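Local coordinates for cellobiose 2-epimerase (Ruminococcus albus, PDB 3VW5), which catalyses the reversible epimerisation of cellobiose to 4-O-beta-D-glucopyranosyl-D-mannose, probably working on the unmodified sugar within an (alpha/alpha)6 barrel, at residues D285-N290 with K299-W304. The protein carries 2 engineered substitutions. Residues are numbered along the deposited sequence; the frame is centred on the assembly and turned at random.
Sequences DGALNN and KTRVWW
Arg301 reaches across the hairpin to Asn289, its NH1 donating to Asn289 OD1 at 2.9 Å. The bond is bent (140° at the hydrogen), and the amide and guanidinium planes lie 33° apart. The same NH1 turns back to Lys299 O in a weak bond, while NH2 bonds weakly to Glu284 O. A kink at chi2 (82°) brings the guanidinium over Ala287, whose CB packs against one face, 3.4 Å from Arg301 NH2. With an alanine at Arg301, Asn289 OD1 would probably lose its donor and the methyl of Ala287 its flat cover. In van der Waals contact, the extended Lys299 chain runs alongside Asn289, and Val302 CG2 touches Asn290 OD1 at 3.5 Å; Asn290 ND2 is hydrogen-bonded to Asp298. Water joins the backbones where the strands diverge: one molecule donates to Leu288 O and Thr300 O and accepts from Val302 N at 2.7 Å. Much of the contact lies within the antiparallel hairpin of strands 287-293 and 296-302. Strand 352-353 pairs with the second of these, Leu288 packs on helices 303-318 and 241-258, and Val302 sits at the N-cap position, just before helix 303-318, so the hairpin leads directly into a barrel helix.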
loop_
_atom_site.group_PDB
_atom_site.type_symbol
_atom_site.label_atom_id
_atom_site.label_comp_id
_atom_site.label_asym_id
_atom_site.label_seq_id
_atom_site.Cartn_x
_atom_site.Cartn_y
_atom_site.Cartn_z
ATOM N N ASP A 285 14.321 -18.340 -8.261
ATOM C CA ASP A 285 14.910 -18.895 -7.054
ATOM C C ASP A 285 13.891 -18.726 -5.938
ATOM O O ASP A 285 14.243 -18.454 -4.784
ATOM C CB ASP A 285 16.233 -18.192 -6.726
ATOM C CG ASP A 285 17.156 -19.039 -5.859
ATOM O OD1 ASP A 285 18.098 -18.472 -5.237
ATOM O OD2 ASP A 285 16.940 -20.272 -5.798
ATOM N N GLY A 286 12.618 -18.856 -6.312
ATOM C CA GLY A 286 11.528 -18.954 -5.351
ATOM C C GLY A 286 11.071 -17.662 -4.704
ATOM O O GLY A 286 10.257 -17.681 -3.778
ATOM N N ALA A 287 11.605 -16.540 -5.179
ATOM C CA ALA A 287 11.228 -15.220 -4.670
ATOM C C ALA A 287 11.006 -14.261 -5.848
ATOM O O ALA A 287 11.423 -14.536 -6.984
ATOM C CB ALA A 287 12.275 -14.672 -3.692
ATOM N N LEU A 288 10.321 -13.154 -5.577
ATOM C CA LEU A 288 9.983 -12.192 -6.613
ATOM C C LEU A 288 11.103 -11.172 -6.787
ATOM O O LEU A 288 11.557 -10.551 -5.813
ATOM C CB LEU A 288 8.695 -11.471 -6.228
ATOM C CG LEU A 288 7.442 -11.598 -7.094
ATOM C CD1 LEU A 288 7.164 -10.284 -7.813
ATOM C CD2 LEU A 288 7.499 -12.765 -8.075
ATOM N N ASN A 289 11.552 -10.989 -8.021
ATOM C CA ASN A 289 12.428 -9.865 -8.314
ATOM C C ASN A 289 11.704 -8.527 -8.169
ATOM O O ASN A 289 10.473 -8.465 -8.154
ATOM C CB ASN A 289 13.026 -9.990 -9.716
ATOM C CG ASN A 289 13.962 -11.170 -9.840
ATOM O OD1 ASN A 289 14.587 -11.593 -8.861
ATOM N ND2 ASN A 289 14.050 -11.724 -11.040
ATOM N N ASN A 290 12.486 -7.459 -8.075
ATOM C CA ASN A 290 11.960 -6.111 -7.888
ATOM C C ASN A 290 11.416 -5.468 -9.171
ATOM O O ASN A 290 10.215 -5.194 -9.290
ATOM C CB ASN A 290 13.049 -5.230 -7.267
ATOM C CG ASN A 290 12.519 -3.910 -6.765
ATOM O OD1 ASN A 290 11.368 -3.812 -6.316
ATOM N ND2 ASN A 290 13.359 -2.875 -6.838
ATOM N N LYS A 299 17.201 -7.692 -9.002
ATOM C CA LYS A 299 16.690 -8.906 -8.401
ATOM C C LYS A 299 16.615 -8.809 -6.878
ATOM O O LYS A 299 16.300 -9.788 -6.197
ATOM C CB LYS A 299 17.521 -10.113 -8.839
ATOM C CG LYS A 299 17.567 -10.330 -10.352
ATOM C CD LYS A 299 18.290 -11.633 -10.677
ATOM C CE LYS A 299 18.355 -11.873 -12.181
ATOM N NZ LYS A 299 19.537 -12.715 -12.539
ATOM N N THR A 300 16.899 -7.627 -6.344
ATOM C CA THR A 300 16.764 -7.401 -4.905
ATOM C C THR A 300 15.378 -7.808 -4.402
ATOM O O THR A 300 14.360 -7.477 -5.020
ATOM C CB THR A 300 16.969 -5.925 -4.560
ATOM O OG1 THR A 300 18.275 -5.517 -4.969
ATOM C CG2 THR A 300 16.779 -5.671 -3.053
ATOM N N ARG A 301 15.339 -8.525 -3.283
ATOM C CA ARG A 301 14.067 -8.873 -2.655
ATOM C C ARG A 301 13.634 -7.755 -1.717
ATOM O O ARG A 301 14.184 -7.608 -0.627
ATOM C CB ARG A 301 14.157 -10.201 -1.901
ATOM C CG ARG A 301 14.147 -11.443 -2.794
ATOM C CD ARG A 301 15.531 -11.792 -3.395
ATOM N NE ARG A 301 15.463 -13.092 -4.064
ATOM C CZ ARG A 301 15.037 -13.273 -5.312
ATOM N NH1 ARG A 301 14.679 -12.229 -6.054
ATOM N NH2 ARG A 301 14.970 -14.498 -5.824
ATOM N N VAL A 302 12.675 -6.949 -2.181
ATOM C CA VAL A 302 12.069 -5.880 -1.397
ATOM C C VAL A 302 10.914 -6.498 -0.615
ATOM O O VAL A 302 10.119 -7.271 -1.171
ATOM C CB VAL A 302 11.560 -4.737 -2.300
ATOM C CG1 VAL A 302 10.916 -3.629 -1.474
ATOM C CG2 VAL A 302 12.691 -4.159 -3.113
ATOM N N TRP A 303 10.823 -6.170 0.673
ATOM C CA TRP A 303 9.910 -6.873 1.577
ATOM C C TRP A 303 8.434 -6.770 1.134
ATOM O O TRP A 303 7.737 -7.793 1.073
ATOM C CB TRP A 303 10.098 -6.393 3.023
ATOM C CG TRP A 303 9.155 -5.309 3.414
ATOM C CD1 TRP A 303 8.022 -5.442 4.163
ATOM C CD2 TRP A 303 9.230 -3.926 3.049
ATOM N NE1 TRP A 303 7.403 -4.226 4.307
ATOM C CE2 TRP A 303 8.121 -3.280 3.628
ATOM C CE3 TRP A 303 10.138 -3.171 2.302
ATOM C CZ2 TRP A 303 7.889 -1.917 3.477
ATOM C CZ3 TRP A 303 9.914 -1.819 2.159
ATOM C CH2 TRP A 303 8.798 -1.202 2.741
ATOM N N TRP A 304 7.975 -5.554 0.809
ATOM C CA TRP A 304 6.583 -5.346 0.395
ATOM C C TRP A 304 6.260 -6.051 -0.903
ATOM O O TRP A 304 5.128 -6.483 -1.117
ATOM C CB TRP A 304 6.197 -3.865 0.307
ATOM C CG TRP A 304 6.749 -3.088 -0.865
ATOM C CD1 TRP A 304 7.826 -2.244 -0.845
ATOM C CD2 TRP A 304 6.222 -3.024 -2.211
ATOM N NE1 TRP A 304 8.025 -1.695 -2.088
ATOM C CE2 TRP A 304 7.052 -2.146 -2.942
ATOM C CE3 TRP A 304 5.139 -3.628 -2.864
ATOM C CZ2 TRP A 304 6.827 -1.847 -4.300
ATOM C CZ3 TRP A 304 4.926 -3.340 -4.216
ATOM C CH2 TRP A 304 5.767 -2.454 -4.915
HETATM O O HOH W 1 11.828 -7.557 -4.647
#